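Local coordinates for protein Phospholipase/Carboxylesterase (Dyadobacter fermentans, PDB 4H0C) that probably hydrolyses carboxylic esters, perhaps including palmitoyl groups carried on proteins, as a member of the alpha/beta-hydrolase superfamily, at residues I11-V16 / A51-Q56; A21-V26 / A99-F104; K43-D48 / L203-I208; G126-F131 / K150-F155. All coordinates share one frame; numbering follows the deposited sequence. Where two conformers were deposited one is given.

Contact 1: I11-V16 / A51-Q56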
loop_
_atom_site.group_PDB
_atom_site.type_symbol
_atom_site.label_atom_id
_atom_site.label_comp_id
_atom_site.label_asym_id
_atom_site.label_seq_id
_atom_site.Cartn_x
_atom_site.Cartn_y
_atom_site.Cartn_z
ATOM N N ILE A 11 -1.433 10.314 12.452
ATOM C CA ILE A 11 -0.276 10.052 11.590
ATOM C C ILE A 11 0.973 9.977 12.449
ATOM O O ILE A 11 1.350 10.956 13.096
ATOM C CB ILE A 11 -0.084 11.144 10.502
ATOM C CG1 ILE A 11 -1.315 11.240 9.580
ATOM C CG2 ILE A 11 1.154 10.842 9.667
ATOM C CD1 ILE A 11 -1.470 12.575 8.862
ATOM N N ILE A 12 1.625 8.824 12.436
ATOM C CA ILE A 12 2.851 8.609 13.199
ATOM C C ILE A 12 4.047 8.738 12.261
ATOM O O ILE A 12 4.031 8.200 11.157
ATOM C CB ILE A 12 2.783 7.230 13.886
ATOM C CG1 ILE A 12 1.742 7.298 15.004
ATOM C CG2 ILE A 12 4.125 6.807 14.453
ATOM C CD1 ILE A 12 1.311 5.954 15.537
ATOM N N THR A 13 5.062 9.486 12.677
ATOM C CA THR A 13 6.247 9.674 11.848
ATOM C C THR A 13 7.498 9.071 12.497
ATOM O O THR A 13 7.594 8.980 13.730
ATOM C CB THR A 13 6.489 11.161 11.513
ATOM O OG1 THR A 13 6.719 11.878 12.725
ATOM C CG2 THR A 13 5.278 11.769 10.782
ATOM N N SER A 14 8.453 8.688 11.656
ATOM C CA SER A 14 9.738 8.123 12.060
ATOM C C SER A 14 10.772 8.365 10.934
ATOM O O SER A 14 10.522 9.123 9.983
ATOM C CB SER A 14 9.572 6.623 12.325
ATOM O OG SER A 14 10.765 6.054 12.859
ATOM N N GLY A 15 11.928 7.717 11.034
ATOM C CA GLY A 15 12.958 7.828 9.989
ATOM C C GLY A 15 13.596 9.205 9.961
ATOM O O GLY A 15 13.753 9.835 11.010
ATOM N N VAL A 16 13.938 9.683 8.763
ATOM C CA VAL A 16 14.616 10.974 8.593
ATOM C C VAL A 16 13.642 12.133 8.809
ATOM O O VAL A 16 12.568 12.152 8.216
ATOM C CB VAL A 16 15.210 11.094 7.167
ATOM C CG1 VAL A 16 16.020 12.383 7.014
ATOM C CG2 VAL A 16 16.025 9.846 6.815
ATOM N N ALA A 51 11.883 9.757 5.135
ATOM C CA ALA A 51 10.965 10.224 6.167
ATOM C C ALA A 51 9.825 9.210 6.148
ATOM O O ALA A 51 9.246 8.957 5.099
ATOM C CB ALA A 51 10.465 11.630 5.856
ATOM N N ILE A 52 9.512 8.627 7.298
ATOM C CA ILE A 52 8.492 7.563 7.377
ATOM C C ILE A 52 7.204 8.133 7.950
ATOM O O ILE A 52 7.222 8.736 9.031
ATOM C CB ILE A 52 8.988 6.383 8.245
ATOM C CG1 ILE A 52 10.237 5.734 7.622
ATOM C CG2 ILE A 52 7.858 5.394 8.547
ATOM C CD1 ILE A 52 11.000 4.849 8.595
ATOM N N TYR A 53 6.111 7.992 7.195
ATOM C CA TYR A 53 4.765 8.335 7.666
ATOM C C TYR A 53 3.915 7.079 7.716
ATOM O O TYR A 53 3.815 6.371 6.720
ATOM C CB TYR A 53 4.090 9.280 6.667
ATOM C CG TYR A 53 4.606 10.707 6.729
ATOM C CD1 TYR A 53 3.765 11.755 7.126
ATOM C CD2 TYR A 53 5.915 11.015 6.365
ATOM C CE1 TYR A 53 4.227 13.067 7.188
ATOM C CE2 TYR A 53 6.387 12.325 6.442
ATOM C CZ TYR A 53 5.527 13.343 6.854
ATOM O OH TYR A 53 5.954 14.645 6.936
ATOM N N ALA A 54 3.258 6.823 8.844
ATOM C CA ALA A 54 2.381 5.667 8.966
ATOM C C ALA A 54 1.058 6.130 9.588
ATOM O O ALA A 54 1.013 6.421 10.787
ATOM C CB ALA A 54 3.032 4.593 9.819
ATOM N N PRO A 55 -0.014 6.232 8.778
ATOM C CA PRO A 55 -1.287 6.635 9.371
ATOM C C PRO A 55 -1.873 5.484 10.167
ATOM O O PRO A 55 -1.673 4.320 9.797
ATOM C CB PRO A 55 -2.176 6.961 8.156
ATOM C CG PRO A 55 -1.588 6.191 7.024
ATOM C CD PRO A 55 -0.088 6.141 7.303
ATOM N N GLN A 56 -2.570 5.796 11.260
ATOM C CA GLN A 56 -3.198 4.765 12.077
ATOM C C GLN A 56 -4.679 4.660 11.738
ATOM O O GLN A 56 -5.391 5.664 11.792
ATOM C CB GLN A 56 -3.045 5.101 13.575
ATOM C CG GLN A 56 -3.880 4.214 14.488
ATOM C CD GLN A 56 -3.354 2.784 14.554
ATOM O OE1 GLN A 56 -2.156 2.563 14.796
ATOM N NE2 GLN A 56 -4.246 1.802 14.348
#
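T13 turns its OG1 between its backbone N and carbonyl carbon (chi1 62°), which leaves CG2 beside the N and over the ring of Y53, whose own CG lies beside its backbone N (chi1 -75°). The methyl sits 4.0 Å from the ring centroid, a CH-pi contact over one face, displaced toward the rim. On the same side of the sheet I11 sends CG2 obliquely to CD1 of Y53, 3.8 Å away. A beta-branched residue suits each place, since its methyl reaches the broad ring from an extended backbone. Helix 77-94 lies under this face, touching I11, Y53 and P55.

Strands 11-15 and 51-55 run antiparallel. The hydrogen-bonded pairs I12 with A54 and S14 with I52 each close two N-H...O bonds, of which A54 N to I12 O is the shortest at 2.8 Å. I12, S14, I52 and A54 turn to the other face, toward helix 35-39 and its following loop. CD1 of I52 packs 3.8 Å from CA of G15. A side chain on G15 would run into I52 CG1, and its positive phi (70°) also suits glycine. Replacing I52 with an alanine would probably open a gap beside G15, because the CD1 and CG1 packing would be lost. CA of A51 lies 3.2 Å from O of V16, a CA-H...O contact. Four backbone bonds thus hold the edge strand, while A51 and Y53 turn backbone groups to strand 23-28, leaving the side chains to mostly apolar packing, with S14 OG bonded to Q42.

Contact 2: A21-V26 / A99-F104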
loop_
_atom_site.group_PDB
_atom_site.type_symbol
_atom_site.label_atom_id
_atom_site.label_comp_id
_atom_site.label_asym_id
_atom_site.label_seq_id
_atom_site.Cartn_x
_atom_site.Cartn_y
_atom_site.Cartn_z
ATOM N N ALA A 21 14.867 15.107 4.567
ATOM C CA ALA A 21 14.745 13.869 3.804
ATOM C C ALA A 21 14.693 14.085 2.294
ATOM O O ALA A 21 14.005 14.986 1.814
ATOM C CB ALA A 21 13.526 13.097 4.270
ATOM N N LYS A 22 15.444 13.244 1.582
ATOM C CA LYS A 22 15.444 13.162 0.127
ATOM C C LYS A 22 14.210 12.389 -0.378
ATOM O O LYS A 22 13.748 12.596 -1.501
ATOM C CB LYS A 22 16.718 12.437 -0.343
ATOM C CG LYS A 22 18.019 13.038 0.177
ATOM C CD LYS A 22 19.267 12.362 -0.391
ATOM C CE LYS A 22 19.498 11.001 0.252
ATOM N NZ LYS A 22 19.849 11.086 1.701
ATOM N N LYS A 23 13.691 11.496 0.462
ATOM C CA LYS A 23 12.635 10.563 0.070
ATOM C C LYS A 23 11.689 10.364 1.248
ATOM O O LYS A 23 12.032 10.699 2.400
ATOM C CB LYS A 23 13.243 9.197 -0.325
ATOM C CG LYS A 23 14.303 9.244 -1.392
ATOM C CD LYS A 23 14.938 7.882 -1.609
ATOM C CE LYS A 23 15.708 7.881 -2.928
ATOM N NZ LYS A 23 16.421 6.584 -3.084
ATOM N N ALA A 24 10.507 9.819 0.965
ATOM C CA ALA A 24 9.553 9.509 2.012
ATOM C C ALA A 24 8.897 8.208 1.708
ATOM O O ALA A 24 8.861 7.786 0.547
ATOM C CB ALA A 24 8.493 10.591 2.118
ATOM N N VAL A 25 8.377 7.568 2.743
ATOM C CA VAL A 25 7.627 6.322 2.532
ATOM C C VAL A 25 6.361 6.360 3.377
ATOM O O VAL A 25 6.411 6.738 4.562
ATOM C CB VAL A 25 8.456 5.047 2.840
ATOM C CG1 VAL A 25 8.912 4.994 4.308
ATOM C CG2 VAL A 25 7.627 3.801 2.507
ATOM N N VAL A 26 5.234 6.042 2.742
ATOM C CA VAL A 26 3.951 5.910 3.403
ATOM C C VAL A 26 3.766 4.423 3.702
ATOM O O VAL A 26 3.736 3.619 2.776
ATOM C CB VAL A 26 2.804 6.415 2.488
ATOM C CG1 VAL A 26 1.470 6.199 3.185
ATOM C CG2 VAL A 26 3.029 7.867 2.107
ATOM N N ALA A 99 6.342 13.734 -5.513
ATOM C CA ALA A 99 5.736 12.385 -5.545
ATOM C C ALA A 99 6.694 11.333 -6.099
ATOM O O ALA A 99 6.653 10.172 -5.676
ATOM C CB ALA A 99 4.428 12.415 -6.341
ATOM N N GLU A 100 7.589 11.729 -6.999
ATOM C CA GLU A 100 8.548 10.782 -7.573
ATOM C C GLU A 100 9.614 10.266 -6.587
ATOM O O GLU A 100 10.338 9.303 -6.902
ATOM C CB GLU A 100 9.199 11.335 -8.848
ATOM C CG GLU A 100 10.186 12.448 -8.592
ATOM C CD GLU A 100 10.984 12.795 -9.825
ATOM O OE1 GLU A 100 10.713 12.224 -10.911
ATOM O OE2 GLU A 100 11.890 13.636 -9.703
ATOM N N GLN A 101 9.666 10.876 -5.394
ATOM C CA GLN A 101 10.515 10.428 -4.293
ATOM C C GLN A 101 9.665 9.888 -3.140
ATOM O O GLN A 101 10.178 9.720 -2.028
ATOM C CB GLN A 101 11.402 11.570 -3.777
ATOM C CG GLN A 101 12.400 12.120 -4.790
ATOM C CD GLN A 101 13.288 11.048 -5.395
ATOM O OE1 GLN A 101 13.614 10.043 -4.757
ATOM N NE2 GLN A 101 13.694 11.265 -6.639
ATOM N N ILE A 102 8.378 9.615 -3.400
ATOM C CA ILE A 102 7.490 9.066 -2.371
ATOM C C ILE A 102 7.256 7.601 -2.689
ATOM O O ILE A 102 6.908 7.243 -3.839
ATOM C CB ILE A 102 6.139 9.830 -2.226
ATOM C CG1 ILE A 102 6.371 11.292 -1.816
ATOM C CG2 ILE A 102 5.255 9.133 -1.182
ATOM C CD1 ILE A 102 5.127 12.187 -1.869
ATOM N N TYR A 103 7.503 6.766 -1.683
ATOM C CA TYR A 103 7.347 5.312 -1.768
ATOM C C TYR A 103 6.163 4.887 -0.930
ATOM O O TYR A 103 5.748 5.622 -0.029
ATOM C CB TYR A 103 8.616 4.643 -1.242
ATOM C CG TYR A 103 9.835 4.921 -2.088
ATOM C CD1 TYR A 103 10.438 6.197 -2.103
ATOM C CD2 TYR A 103 10.373 3.931 -2.904
ATOM C CE1 TYR A 103 11.561 6.451 -2.887
ATOM C CE2 TYR A 103 11.494 4.174 -3.685
ATOM C CZ TYR A 103 12.090 5.428 -3.677
ATOM O OH TYR A 103 13.194 5.641 -4.490
ATOM N N PHE A 104 5.599 3.723 -1.243
ATOM C CA PHE A 104 4.492 3.163 -0.455
ATOM C C PHE A 104 4.805 1.721 -0.094
ATOM O O PHE A 104 5.356 0.970 -0.917
ATOM C CB PHE A 104 3.165 3.176 -1.229
ATOM C CG PHE A 104 2.687 4.549 -1.610
ATOM C CD1 PHE A 104 3.275 5.241 -2.677
ATOM C CD2 PHE A 104 1.652 5.152 -0.914
ATOM C CE1 PHE A 104 2.837 6.506 -3.025
ATOM C CE2 PHE A 104 1.204 6.432 -1.275
ATOM C CZ PHE A 104 1.806 7.110 -2.321
HETATM O O HOH W 1 15.544 4.343 -2.586
#
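A24 O is gripped from the neighbouring strand by Y103 N at 2.8 Å, while CA-H of I102 and the edge of the Y103 ring also approach it. The ring meets this oxygen in its own plane, with CD1 3.5 Å away. On either side of this bond A24 N donates to Q101 O, in the carbonyl plane, and V26 N to Y103 O, so that the N-H groups alternate between the strands as in parallel pairing.

V25 and Y103 point to one face of the sheet, and A24, V26, I102 and F104 to the other. There V26 and F104 lie side by side, CB of the valine 3.8 Å from CD2 of the phenylalanine and oblique to its ring. Helix 77-94 packs on this buried face, where compact and aromatic apolar groups are fitting. Opposite, K23 sets CG beside its backbone N (chi1 -55°) and runs out extended, crossing Y103 obliquely. CD of K23 lies 3.9 Å from CE1 of Y103, and CE of K23 3.5 Å from OE1 of Q101. A long aliphatic stem with a charged end suits this partly exposed spot: the methylenes pack on the tyrosine while NZ and Y103 OH share a water that is also bound to the sodium ion.

The pair belongs to the parallel centre of an alpha/beta-hydrolase sheet, and the strand that begins at I102 leads into a GxSxG turn, consistent with the nucleophile elbow of such enzymes.

Contact 3: K43-D48 / L203-I208; sequences KVLKLD and LVNNTI. With NA (sodium ion), chain D.
N205 lies beside the loop 43-48, and from its CB, with CG beside the backbone N (chi1 -74°), the side chain swings toward that loop. CG comes 3.6 Å from K46 N, and from there the amide divides its two atoms between two backbone groups. OD1 accepts K46 N at 2.9 Å, the donor standing 48° above the carbonyl plane, and it also rests on CA of L45. ND2 gives a 3.0 Å bond to V44 O that lies in the carbonyl plane of V44 and almost in the amide plane of N205. An asparagine suits the place because one short, flat group both donates and accepts, straddling L45.

The side chains of L45 and N205 cross at about a right angle, and CD2 of L45 packs 4.1 Å from CG1 of V204. T207 OG1 bonds back to L203 O. Farther on, I208 O binds the sodium ion at 2.8 Å together with two waters and K210 OXT.

An aspartate in place of N205 would probably leave V44 O without its donor, facing a carboxylate oxygen instead. The two bonds, one given and one accepted, fix the rotation of the amide, and with it they pin a loop lacking regular structure, which turns at K46, to helix 198-206.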
loop_
_atom_site.group_PDB
_atom_site.type_symbol
_atom_site.label_atom_id
_atom_site.label_comp_id
_atom_site.label_asym_id
_atom_site.label_seq_id
_atom_site.Cartn_x
_atom_site.Cartn_y
_atom_site.Cartn_z
ATOM N N LYS A 43 13.474 -1.874 10.341
ATOM C CA LYS A 43 14.595 -2.656 10.865
ATOM C C LYS A 43 15.151 -3.642 9.836
ATOM O O LYS A 43 16.288 -4.089 9.971
ATOM C CB LYS A 43 14.209 -3.380 12.151
ATOM C CG LYS A 43 14.027 -2.451 13.343
ATOM C CD LYS A 43 13.505 -3.235 14.531
ATOM C CE LYS A 43 12.984 -2.317 15.621
ATOM N NZ LYS A 43 12.188 -3.095 16.607
ATOM N N VAL A 44 14.351 -3.978 8.816
ATOM C CA VAL A 44 14.725 -4.981 7.796
ATOM C C VAL A 44 14.610 -4.477 6.347
ATOM O O VAL A 44 15.304 -4.984 5.463
ATOM C CB VAL A 44 13.987 -6.347 7.967
ATOM C CG1 VAL A 44 14.383 -7.006 9.280
ATOM C CG2 VAL A 44 12.465 -6.209 7.854
ATOM N N LEU A 45 13.740 -3.492 6.104
ATOM C CA LEU A 45 13.657 -2.827 4.807
ATOM C C LEU A 45 14.633 -1.657 4.730
ATOM O O LEU A 45 14.855 -0.956 5.733
ATOM C CB LEU A 45 12.239 -2.300 4.586
ATOM C CG LEU A 45 11.156 -3.352 4.371
ATOM C CD1 LEU A 45 9.776 -2.705 4.385
ATOM C CD2 LEU A 45 11.377 -4.105 3.061
ATOM N N LYS A 46 15.212 -1.453 3.541
ATOM C CA LYS A 46 16.159 -0.353 3.297
ATOM C C LYS A 46 15.395 0.969 3.173
ATOM O O LYS A 46 15.106 1.422 2.057
ATOM C CB LYS A 46 16.974 -0.657 2.019
ATOM C CG LYS A 46 18.085 0.331 1.698
ATOM C CD LYS A 46 19.043 -0.192 0.621
ATOM C CE LYS A 46 19.471 0.896 -0.359
ATOM N NZ LYS A 46 19.591 2.278 0.184
ATOM N N LEU A 47 15.072 1.583 4.316
ATOM C CA LEU A 47 14.294 2.835 4.345
ATOM C C LEU A 47 15.065 3.953 5.037
ATOM O O LEU A 47 14.488 4.949 5.464
ATOM C CB LEU A 47 12.967 2.610 5.067
ATOM C CG LEU A 47 12.076 1.545 4.415
ATOM C CD1 LEU A 47 10.910 1.252 5.335
ATOM C CD2 LEU A 47 11.597 1.995 3.037
ATOM N N ASP A 48 16.374 3.783 5.167
ATOM C CA ASP A 48 17.152 4.678 6.025
ATOM C C ASP A 48 17.264 6.115 5.481
ATOM O O ASP A 48 17.592 7.023 6.241
ATOM C CB ASP A 48 18.523 4.077 6.322
ATOM C CG ASP A 48 19.399 4.055 5.110
ATOM O OD1 ASP A 48 19.126 3.232 4.211
ATOM O OD2 ASP A 48 20.355 4.864 5.058
ATOM N N LEU A 203 14.285 -9.211 -1.729
ATOM C CA LEU A 203 13.961 -8.883 -3.104
ATOM C C LEU A 203 13.572 -7.422 -3.228
ATOM O O LEU A 203 14.023 -6.736 -4.152
ATOM C CB LEU A 203 12.876 -9.800 -3.662
ATOM C CG LEU A 203 12.601 -9.642 -5.158
ATOM C CD1 LEU A 203 13.881 -9.666 -5.995
ATOM C CD2 LEU A 203 11.624 -10.739 -5.567
ATOM N N VAL A 204 12.763 -6.942 -2.285
ATOM C CA VAL A 204 12.362 -5.536 -2.300
ATOM C C VAL A 204 13.595 -4.641 -2.098
ATOM O O VAL A 204 13.745 -3.599 -2.755
ATOM C CB VAL A 204 11.243 -5.255 -1.275
ATOM C CG1 VAL A 204 11.099 -3.766 -1.034
ATOM C CG2 VAL A 204 9.926 -5.829 -1.800
ATOM N N ASN A 205 14.487 -5.046 -1.200
ATOM C CA ASN A 205 15.684 -4.230 -0.931
ATOM C C ASN A 205 16.620 -4.114 -2.121
ATOM O O ASN A 205 17.268 -3.085 -2.291
ATOM C CB ASN A 205 16.447 -4.778 0.278
ATOM C CG ASN A 205 15.750 -4.486 1.590
ATOM O OD1 ASN A 205 14.865 -3.622 1.672
ATOM N ND2 ASN A 205 16.154 -5.199 2.631
ATOM N N ASN A 206 16.670 -5.165 -2.941
ATOM C CA ASN A 206 17.548 -5.217 -4.119
ATOM C C ASN A 206 16.920 -4.677 -5.399
ATOM O O ASN A 206 17.591 -4.590 -6.432
ATOM C CB ASN A 206 18.044 -6.642 -4.351
ATOM C CG ASN A 206 18.940 -7.129 -3.239
ATOM O OD1 ASN A 206 19.821 -6.411 -2.760
ATOM N ND2 ASN A 206 18.725 -8.361 -2.825
ATOM N N THR A 207 15.643 -4.300 -5.321
ATOM C CA THR A 207 14.912 -3.805 -6.486
ATOM C C THR A 207 14.283 -2.451 -6.186
ATOM O O THR A 207 14.898 -1.406 -6.439
ATOM C CB THR A 207 13.871 -4.832 -7.002
ATOM O OG1 THR A 207 12.910 -5.138 -5.973
ATOM C CG2 THR A 207 14.575 -6.135 -7.453
ATOM N N ILE A 208 13.071 -2.465 -5.646
ATOM C CA ILE A 208 12.331 -1.215 -5.369
ATOM C C ILE A 208 13.165 -0.235 -4.527
ATOM O O ILE A 208 13.169 0.983 -4.781
ATOM C CB ILE A 208 10.992 -1.451 -4.617
ATOM C CG1 ILE A 208 10.144 -2.591 -5.226
ATOM C CG2 ILE A 208 10.205 -0.145 -4.518
ATOM C CD1 ILE A 208 9.754 -2.431 -6.690
HETATM NA NA NA D . 15.080 2.965 -4.714
HETATM O O HOH W 1 15.544 4.343 -2.586
HETATM O O HOH W 2 14.555 4.548 -6.190
#

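Contact 4: G126-F131 / K150-F155; sequences GGIIAF and KQTPVF
Strands 127-131 and 153-155 run parallel, only 8° apart, joined by three backbone bonds: I128 N to P153 O, F155 N to I128 O and A130 N to F155 O, the last 2.8 Å long. Proline fits at position 153 because this pairing uses its carbonyl, and its ring carbon CD lies near G126 O. CA of G127 lies 3.9 Å from CG2 of T152 and makes a CA-H...O contact with P153 O.

That methyl also meets CD1 of I128, the two side chains crossing at about a right angle, while T152 OG1 turns to F149 O and Y125 N. I128 and V154 lie side by side, I128 CB to V154 CG2 4.0 Å, on the face where helix 109-120 touches I128. On the other face F155 sets CG opposite its backbone N (chi1 177°) and reaches F131 with CE2, 4.0 Å from CD1 of F131. These two side chains also cross steeply, F131 CD1 lying at the edge of the F155 ring near its plane, while F155 CE2 meets the F131 ring obliquely. CG2 of I129 sits 3.4 Å above the plane of the F131 ring, toward its rim, and more loosely touches F155. Helix 198-206 covers this side through V204 and L203.

Bonds to the strands on both sides take up backbone polarity, which suits largely apolar faces held by branched aliphatic and aromatic shape, with the threonine hydroxyl bonded to backbone atoms.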
loop_
_atom_site.group_PDB
_atom_site.type_symbol
_atom_site.label_atom_id
_atom_site.label_comp_id
_atom_site.label_asym_id
_atom_site.label_seq_id
_atom_site.Cartn_x
_atom_site.Cartn_y
_atom_site.Cartn_z
ATOM N N GLY A 126 8.135 7.004 -6.265
ATOM C CA GLY A 126 9.431 6.373 -6.032
ATOM C C GLY A 126 9.385 4.864 -6.202
ATOM O O GLY A 126 10.264 4.269 -6.823
ATOM N N GLY A 127 8.340 4.245 -5.676
ATOM C CA GLY A 127 8.177 2.796 -5.739
ATOM C C GLY A 127 7.001 2.392 -4.878
ATOM O O GLY A 127 6.600 3.140 -3.973
ATOM N N ILE A 128 6.420 1.231 -5.168
ATOM C CA ILE A 128 5.236 0.763 -4.461
ATOM C C ILE A 128 5.444 -0.692 -4.082
ATOM O O ILE A 128 5.772 -1.514 -4.929
ATOM C CB ILE A 128 3.970 0.924 -5.350
ATOM C CG1 ILE A 128 3.738 2.415 -5.662
ATOM C CG2 ILE A 128 2.760 0.323 -4.652
ATOM C CD1 ILE A 128 2.770 2.693 -6.817
ATOM N N ILE A 129 5.288 -1.000 -2.796
ATOM C CA ILE A 129 5.498 -2.359 -2.291
ATOM C C ILE A 129 4.205 -2.877 -1.679
ATOM O O ILE A 129 3.712 -2.341 -0.670
ATOM C CB ILE A 129 6.611 -2.353 -1.232
ATOM C CG1 ILE A 129 7.915 -1.779 -1.808
ATOM C CG2 ILE A 129 6.807 -3.758 -0.695
ATOM C CD1 ILE A 129 8.798 -1.174 -0.728
ATOM N N ALA A 130 3.625 -3.901 -2.302
ATOM C CA ALA A 130 2.362 -4.473 -1.851
ATOM C C ALA A 130 2.559 -5.919 -1.439
ATOM O O ALA A 130 2.445 -6.852 -2.264
ATOM C CB ALA A 130 1.300 -4.349 -2.936
ATOM N N PHE A 131 2.906 -6.117 -0.164
ATOM C CA PHE A 131 3.089 -7.472 0.379
ATOM C C PHE A 131 1.724 -8.101 0.615
ATOM O O PHE A 131 1.014 -7.723 1.550
ATOM C CB PHE A 131 3.845 -7.463 1.720
ATOM C CG PHE A 131 5.272 -6.971 1.646
ATOM C CD1 PHE A 131 6.228 -7.626 0.869
ATOM C CD2 PHE A 131 5.675 -5.869 2.420
ATOM C CE1 PHE A 131 7.549 -7.181 0.847
ATOM C CE2 PHE A 131 6.988 -5.430 2.410
ATOM C CZ PHE A 131 7.935 -6.081 1.612
ATOM N N LYS A 150 4.235 6.062 -15.178
ATOM C CA LYS A 150 5.506 6.527 -15.733
ATOM C C LYS A 150 6.644 5.591 -15.310
ATOM O O LYS A 150 7.728 6.044 -14.945
ATOM C CB LYS A 150 5.794 7.973 -15.290
ATOM C CG LYS A 150 4.684 8.978 -15.599
ATOM C CD LYS A 150 4.720 9.422 -17.056
ATOM C CE LYS A 150 4.182 10.849 -17.236
ATOM N NZ LYS A 150 2.720 10.981 -16.997
ATOM N N GLN A 151 6.376 4.286 -15.334
ATOM C CA GLN A 151 7.391 3.258 -15.082
ATOM C C GLN A 151 7.723 3.092 -13.594
ATOM O O GLN A 151 8.721 2.437 -13.265
ATOM C CB GLN A 151 8.684 3.477 -15.924
ATOM C CG GLN A 151 8.373 3.706 -17.391
ATOM C CD GLN A 151 9.584 3.786 -18.276
ATOM O OE1 GLN A 151 10.738 3.650 -17.827
ATOM N NE2 GLN A 151 9.333 3.971 -19.558
ATOM N N THR A 152 6.878 3.624 -12.699
ATOM C CA THR A 152 7.045 3.372 -11.241
ATOM C C THR A 152 7.266 1.878 -10.971
ATOM O O THR A 152 6.435 1.043 -11.373
ATOM C CB THR A 152 5.795 3.788 -10.422
ATOM O OG1 THR A 152 5.562 5.189 -10.539
ATOM C CG2 THR A 152 5.969 3.436 -8.948
ATOM N N PRO A 153 8.354 1.536 -10.258
ATOM C CA PRO A 153 8.558 0.130 -9.908
ATOM C C PRO A 153 7.532 -0.295 -8.856
ATOM O O PRO A 153 7.347 0.413 -7.871
ATOM C CB PRO A 153 9.990 0.094 -9.335
ATOM C CG PRO A 153 10.629 1.384 -9.771
ATOM C CD PRO A 153 9.533 2.382 -9.990
ATOM N N VAL A 154 6.880 -1.440 -9.075
ATOM C CA VAL A 154 5.873 -1.975 -8.166
ATOM C C VAL A 154 6.211 -3.429 -7.885
ATOM O O VAL A 154 6.492 -4.190 -8.808
ATOM C CB VAL A 154 4.440 -1.909 -8.768
ATOM C CG1 VAL A 154 3.403 -2.510 -7.824
ATOM C CG2 VAL A 154 4.057 -0.479 -9.135
ATOM N N PHE A 155 6.219 -3.798 -6.605
ATOM C CA PHE A 155 6.356 -5.198 -6.188
ATOM C C PHE A 155 5.038 -5.654 -5.600
ATOM O O PHE A 155 4.503 -5.021 -4.704
ATOM C CB PHE A 155 7.462 -5.360 -5.153
ATOM C CG PHE A 155 7.600 -6.769 -4.633
ATOM C CD1 PHE A 155 8.296 -7.736 -5.379
ATOM C CD2 PHE A 155 7.002 -7.159 -3.429
ATOM C CE1 PHE A 155 8.416 -9.052 -4.915
ATOM C CE2 PHE A 155 7.134 -8.471 -2.959
ATOM C CZ PHE A 155 7.834 -9.415 -3.707
#

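How the contacts relate
Contacts 1, 2 and 4 are strand pairs of one sheet, whereas contact 3 ties a loop to the helix 198-206 lying over it. Contacts 2 and 4 are buried, parallel and adjacent: F104 O bonds I129 N between their strands. Contact 1, antiparallel at the sheet edge, is partly buried, and it meets contact 2 through A51, which bonds K23 and V25. Contact 3, also partly buried, relies on a side-chain amide instead of paired strands, yet V204 reaches inward to I129 and F155 of contact 4. Its sodium ion borders contact 2, with one water common to both. Contacts 1 and 4 do not touch, their nearest atoms being about 11 Å apart.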